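Local coordinates for protein Aureochrome1 (Vaucheria frigida, PDB 3UE6) that is a blue-light photoreceptor that binds flavin mononucleotide in its LOV domain, of the PAS fold, and probably passes the light signal on, at residues Ala40-Ala44 with Tyr142-Gln146; Thr109-Leu113 with Leu157-Gln161. All blocks are in the same frame, centred on the assembly; numbering follows the deposited sequence.

Contact 1 of 2, residues Ala40-Ala44 with Tyr142-Gln146. With FMN (flavin mononucleotide), chain G.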
loop_
_atom_site.group_PDB
_atom_site.type_symbol
_atom_site.label_atom_id
_atom_site.label_comp_id
_atom_site.label_asym_id
_atom_site.label_seq_id
_atom_site.Cartn_x
_atom_site.Cartn_y
_atom_site.Cartn_z
ATOM N N ALA A 40 -6.802 -1.723 2.987
ATOM C CA ALA A 40 -7.054 -0.360 2.536
ATOM C C ALA A 40 -7.003 -0.263 1.017
ATOM O O ALA A 40 -7.853 0.369 0.394
ATOM C CB ALA A 40 -6.054 0.597 3.156
ATOM N N LEU A 41 -5.991 -0.888 0.429
ATOM C CA LEU A 41 -5.746 -0.768 -1.002
ATOM C C LEU A 41 -6.770 -1.532 -1.836
ATOM O O LEU A 41 -6.916 -1.281 -3.031
ATOM C CB LEU A 41 -4.328 -1.237 -1.340
ATOM C CG LEU A 41 -3.174 -0.430 -0.737
ATOM C CD1 LEU A 41 -1.841 -1.100 -1.029
ATOM C CD2 LEU A 41 -3.180 1.001 -1.246
ATOM N N GLN A 42 -7.477 -2.460 -1.203
ATOM C CA GLN A 42 -8.471 -3.265 -1.902
ATOM C C GLN A 42 -9.872 -2.668 -1.810
ATOM O O GLN A 42 -10.727 -2.956 -2.645
ATOM C CB GLN A 42 -8.461 -4.701 -1.382
ATOM C CG GLN A 42 -7.218 -5.477 -1.766
ATOM C CD GLN A 42 -7.231 -6.893 -1.229
ATOM O OE1 GLN A 42 -7.535 -7.122 -0.058
ATOM N NE2 GLN A 42 -6.906 -7.854 -2.086
ATOM N N MET A 43 -10.107 -1.851 -0.788
ATOM C CA MET A 43 -11.333 -1.067 -0.721
ATOM C C MET A 43 -11.146 0.158 -1.604
ATOM O O MET A 43 -12.114 0.779 -2.052
ATOM C CB MET A 43 -11.657 -0.657 0.720
ATOM C CG MET A 43 -10.581 0.182 1.388
ATOM S SD MET A 43 -11.102 1.862 1.782
ATOM C CE MET A 43 -12.170 1.563 3.183
ATOM N N ALA A 44 -9.885 0.502 -1.842
ATOM C CA ALA A 44 -9.534 1.532 -2.802
ATOM C C ALA A 44 -9.627 0.922 -4.185
ATOM O O ALA A 44 -8.955 -0.063 -4.486
ATOM C CB ALA A 44 -8.127 2.035 -2.543
ATOM N N TYR A 142 2.253 6.497 4.845
ATOM C CA TYR A 142 0.806 6.622 4.906
ATOM C C TYR A 142 0.207 6.142 3.596
ATOM O O TYR A 142 0.798 6.330 2.533
ATOM C CB TYR A 142 0.397 8.074 5.158
ATOM C CG TYR A 142 0.490 8.533 6.600
ATOM C CD1 TYR A 142 -0.573 8.350 7.476
ATOM C CD2 TYR A 142 1.627 9.168 7.077
ATOM C CE1 TYR A 142 -0.503 8.775 8.791
ATOM C CE2 TYR A 142 1.711 9.599 8.391
ATOM C CZ TYR A 142 0.643 9.398 9.246
ATOM O OH TYR A 142 0.714 9.820 10.558
ATOM N N VAL A 143 -0.957 5.510 3.674
ATOM C CA VAL A 143 -1.714 5.185 2.476
ATOM C C VAL A 143 -3.027 5.967 2.487
ATOM O O VAL A 143 -3.789 5.904 3.449
ATOM C CB VAL A 143 -1.968 3.662 2.343
ATOM C CG1 VAL A 143 -2.571 3.091 3.623
ATOM C CG2 VAL A 143 -2.851 3.364 1.137
ATOM N N GLY A 144 -3.264 6.739 1.431
ATOM C CA GLY A 144 -4.491 7.507 1.310
ATOM C C GLY A 144 -5.404 6.894 0.268
ATOM O O GLY A 144 -4.950 6.484 -0.798
ATOM N N VAL A 145 -6.695 6.823 0.574
ATOM C CA VAL A 145 -7.668 6.275 -0.364
ATOM C C VAL A 145 -8.774 7.285 -0.650
ATOM O O VAL A 145 -9.486 7.716 0.258
ATOM C CB VAL A 145 -8.297 4.973 0.161
ATOM C CG1 VAL A 145 -9.348 4.469 -0.813
ATOM C CG2 VAL A 145 -7.224 3.922 0.388
ATOM N N GLN A 146 -8.915 7.659 -1.916
ATOM C CA GLN A 146 -9.922 8.634 -2.320
ATOM C C GLN A 146 -11.086 7.957 -3.034
ATOM O O GLN A 146 -10.925 6.900 -3.642
ATOM C CB GLN A 146 -9.303 9.703 -3.225
ATOM C CG GLN A 146 -8.188 10.503 -2.579
ATOM C CD GLN A 146 -6.904 9.712 -2.434
ATOM O OE1 GLN A 146 -6.686 8.721 -3.135
ATOM N NE2 GLN A 146 -6.042 10.146 -1.520
HETATM N N1 FMN G . -6.400 15.870 2.019
HETATM C C2 FMN G . -7.403 16.116 1.105
HETATM O O2 FMN G . -8.049 17.165 1.166
HETATM N N3 FMN G . -7.682 15.187 0.126
HETATM C C4 FMN G . -6.963 14.015 0.051
HETATM O O4 FMN G . -7.210 13.190 -0.821
HETATM C C4A FMN G . -5.950 13.767 0.969
HETATM N N5 FMN G . -5.215 12.596 0.912
HETATM C C5A FMN G . -4.214 12.358 1.830
HETATM C C6 FMN G . -3.483 11.180 1.764
HETATM C C7 FMN G . -2.472 10.926 2.683
HETATM C C7M FMN G . -1.685 9.646 2.604
HETATM C C8 FMN G . -2.193 11.861 3.673
HETATM C C8M FMN G . -1.102 11.583 4.662
HETATM C C9 FMN G . -2.925 13.041 3.740
HETATM C C9A FMN G . -3.940 13.295 2.818
HETATM N N10 FMN G . -4.669 14.472 2.863
HETATM C C10 FMN G . -5.675 14.702 1.954
HETATM C "C1'" FMN G . -4.430 15.506 3.921
HETATM C "C2'" FMN G . -3.354 16.525 3.583
HETATM O "O2'" FMN G . -2.248 15.887 2.996
HETATM C "C3'" FMN G . -2.940 17.231 4.871
HETATM O "O3'" FMN G . -2.424 16.303 5.801
HETATM C "C4'" FMN G . -4.141 17.955 5.470
HETATM O "O4'" FMN G . -4.571 18.946 4.566
HETATM C "C5'" FMN G . -3.836 18.615 6.811
HETATM O "O5'" FMN G . -2.541 19.176 6.795
HETATM P P FMN G . -2.302 20.761 6.634
HETATM O O1P FMN G . -2.811 21.168 5.271
HETATM O O2P FMN G . -0.830 21.073 6.726
HETATM O O3P FMN G . -3.039 21.533 7.701
#

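Contact 2 of 2, residues Thr109-Leu113 with Leu157-Gln161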
loop_
_atom_site.group_PDB
_atom_site.type_symbol
_atom_site.label_atom_id
_atom_site.label_comp_id
_atom_site.label_asym_id
_atom_site.label_seq_id
_atom_site.Cartn_x
_atom_site.Cartn_y
_atom_site.Cartn_z
ATOM N N THR A 109 -8.444 7.494 10.221
ATOM C CA THR A 109 -9.818 7.961 10.079
ATOM C C THR A 109 -10.189 8.201 8.626
ATOM O O THR A 109 -9.346 8.139 7.730
ATOM C CB THR A 109 -10.087 9.259 10.850
ATOM O OG1 THR A 109 -9.152 10.264 10.446
ATOM C CG2 THR A 109 -9.977 9.031 12.356
ATOM N N SER A 110 -11.468 8.478 8.407
ATOM C CA SER A 110 -11.961 8.849 7.096
ATOM C C SER A 110 -12.814 10.103 7.213
ATOM O O SER A 110 -13.532 10.294 8.199
ATOM C CB SER A 110 -12.757 7.706 6.472
ATOM O OG SER A 110 -13.767 7.246 7.346
ATOM N N VAL A 111 -12.710 10.966 6.210
ATOM C CA VAL A 111 -13.461 12.211 6.198
ATOM C C VAL A 111 -14.031 12.473 4.814
ATOM O O VAL A 111 -13.433 12.091 3.808
ATOM C CB VAL A 111 -12.579 13.404 6.601
ATOM C CG1 VAL A 111 -13.440 14.633 6.824
ATOM C CG2 VAL A 111 -11.793 13.080 7.850
ATOM N N CYS A 112 -15.188 13.123 4.769
ATOM C CA CYS A 112 -15.782 13.536 3.511
ATOM C C CYS A 112 -15.683 15.057 3.360
ATOM O O CYS A 112 -16.282 15.809 4.132
ATOM C CB CYS A 112 -17.239 13.074 3.429
ATOM S SG CYS A 112 -18.029 13.402 1.835
ATOM N N LEU A 113 -14.911 15.498 2.370
ATOM C CA LEU A 113 -14.724 16.925 2.114
ATOM C C LEU A 113 -14.715 17.256 0.619
ATOM O O LEU A 113 -14.483 16.382 -0.222
ATOM C CB LEU A 113 -13.446 17.451 2.782
ATOM C CG LEU A 113 -12.143 16.641 2.771
ATOM C CD1 LEU A 113 -11.938 15.847 1.490
ATOM C CD2 LEU A 113 -10.959 17.562 3.024
ATOM N N LEU A 157 -23.010 11.770 5.031
ATOM C CA LEU A 157 -21.694 11.644 5.650
ATOM C C LEU A 157 -21.296 12.883 6.441
ATOM O O LEU A 157 -20.693 12.778 7.508
ATOM C CB LEU A 157 -20.635 11.353 4.588
ATOM C CG LEU A 157 -20.744 9.988 3.910
ATOM C CD1 LEU A 157 -19.731 9.865 2.786
ATOM C CD2 LEU A 157 -20.548 8.882 4.937
ATOM N N VAL A 158 -21.635 14.054 5.918
ATOM C CA VAL A 158 -21.255 15.311 6.555
ATOM C C VAL A 158 -22.075 15.573 7.809
ATOM O O VAL A 158 -21.556 16.082 8.803
ATOM C CB VAL A 158 -21.378 16.506 5.595
ATOM C CG1 VAL A 158 -21.340 17.818 6.367
ATOM C CG2 VAL A 158 -20.274 16.462 4.550
ATOM N N ASN A 159 -23.355 15.222 7.763
ATOM C CA ASN A 159 -24.213 15.376 8.930
ATOM C C ASN A 159 -23.783 14.481 10.086
ATOM O O ASN A 159 -24.008 14.811 11.250
ATOM C CB ASN A 159 -25.682 15.133 8.575
ATOM C CG ASN A 159 -26.297 16.295 7.817
ATOM O OD1 ASN A 159 -27.157 16.105 6.956
ATOM N ND2 ASN A 159 -25.850 17.506 8.127
ATOM N N GLU A 160 -23.154 13.355 9.764
ATOM C CA GLU A 160 -22.620 12.472 10.793
ATOM C C GLU A 160 -21.347 13.059 11.382
ATOM O O GLU A 160 -21.195 13.139 12.602
ATOM C CB GLU A 160 -22.362 11.066 10.243
ATOM C CG GLU A 160 -23.543 10.119 10.406
ATOM C CD GLU A 160 -23.891 9.875 11.863
ATOM O OE1 GLU A 160 -22.976 9.544 12.647
ATOM O OE2 GLU A 160 -25.076 10.022 12.227
ATOM N N GLN A 161 -20.439 13.474 10.505
ATOM C CA GLN A 161 -19.197 14.113 10.926
ATOM C C GLN A 161 -19.451 15.317 11.823
ATOM O O GLN A 161 -18.647 15.626 12.698
ATOM C CB GLN A 161 -18.375 14.541 9.708
ATOM C CG GLN A 161 -17.648 13.412 9.015
ATOM C CD GLN A 161 -17.111 13.804 7.652
ATOM O OE1 GLN A 161 -16.911 14.985 7.363
ATOM N NE2 GLN A 161 -16.888 12.811 6.801
#

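Contact 1 of 2, residues Ala40-Ala44 with Tyr142-Gln146
Ala44 and Val145 form the middle of an apolar seam between the end of helix 36-43 and strand 139-145. Both methyls of Val145 meet the Ala44 methyl: CG1 is 3.2 Å from Ala44 CB, and CG2, the valine's other branch, meets the same carbon. CG1 stands anti to the Val145 backbone N (chi1 177°), which carries it toward the helix end, where Met43 SD passes it obliquely at 4.1 Å. Two residues earlier on the strand, Val143 CG2 takes the CD2 branch of Leu41 at 3.4 Å. Ala40 CB faces a methyl of each valine, lying 4.3 Å from Val143 CG1 and 4.5 Å from Val145 CG2.

The reverse side of the strand faces the flavin. Val143 and Val145 point to the helix, whereas Tyr142 and Gln146 turn toward the cofactor. One polar contact is made there: the Gln146 chain bends at chi2 (73°) and brings NE2 to FMN O4 in a weak hydrogen bond of 3.3 Å, with an N-H...O angle of 149°. The others are close approaches to a flavin methyl, C7M, with Tyr142 CB at 3.7 Å and Gly144 N at 3.5 Å from it. In related LOV domains the corresponding glutamine is thought to respond to flavin photochemistry.

Strand 139-145 is hydrogen-bonded between strands 48-52 and 122-133. Leu41 packs on Phe48 of strand 48-52 and on Leu132 of the second subunit, placing helix 36-43 between this sheet and the dimer partner.

Contact 2 of 2, residues Thr109-Leu113 with Leu157-Gln161
The carboxamide of Gln161 meets Val111 across one face and the backbone of Cys112 at its outer edge. Val111 CG1 lies 3.9 Å from Gln161 CD, mostly above the amide plane, and the two side chains cross at about a right angle. On the other side of that plane stand residues of the helix itself, Leu157 CB at 5.3 Å and Val158 CG2 at 5.2 Å from Gln161 CD. The outer edge, carrying both terminal atoms, looks at the N and O of Cys112. As modelled, Gln161 NE2 sits 2.7 Å from Cys112 N, but which end of the amide is O and which is N is doubtful. An extended chain beyond CG gives Gln161 the length to reach the strand.

Strand 109-116 is one of the two outermost strands of the antiparallel PAS sheet within the chain. Thr109, Val111 and Leu113 make backbone hydrogen bonds to Val129, Phe127 and Asn125 of strand 122-133, while the N and O of Cys112 face the other way, where Gln161 stands. The helix segment approaches the strand with axes 8.5 Å apart and directions 121° from each other. Its position after the last sheet strand and on the sheet side away from the flavin is consistent with the J-alpha helix of LOV domains.

Beside the amide, apolar packing joins Cys112 to Leu157. Cys112 CB meets Leu157 CB at 4.0 Å, and SG, anti to the Cys112 backbone N (chi1 -175°), lies 4.0 Å from Leu157 CD1. Val158 makes a different approach, its methyl CG2 lying beside a backbone carbonyl, 4.1 Å from Cys112 O. Trp124 touches both Cys112 and Val158, and Leu126 touches Leu157, so strand 122-133 carries the packing onward; Val111 instead packs on Ala95, Lys98 and Ile99 of helix 93-105.

In the fold
Contacts 1 and 2 place two helices against one antiparallel sheet, with centres 16 Å apart and nearest atoms about 7 Å apart, so they do not touch directly. Strand 139-145 of contact 1 leads along the chain to helix 151-161 of contact 2. Contact 1 is the more buried, five of its six touching residues being buried, and it uses aliphatic and sulfur atoms on an inner strand whose reverse side meets the flavin. Contact 2 lies at the sheet margin: only two of its six touching residues are buried, and it mixes apolar packing with an amide facing an edge-strand backbone. The second subunit reaches contact 1 but not contact 2.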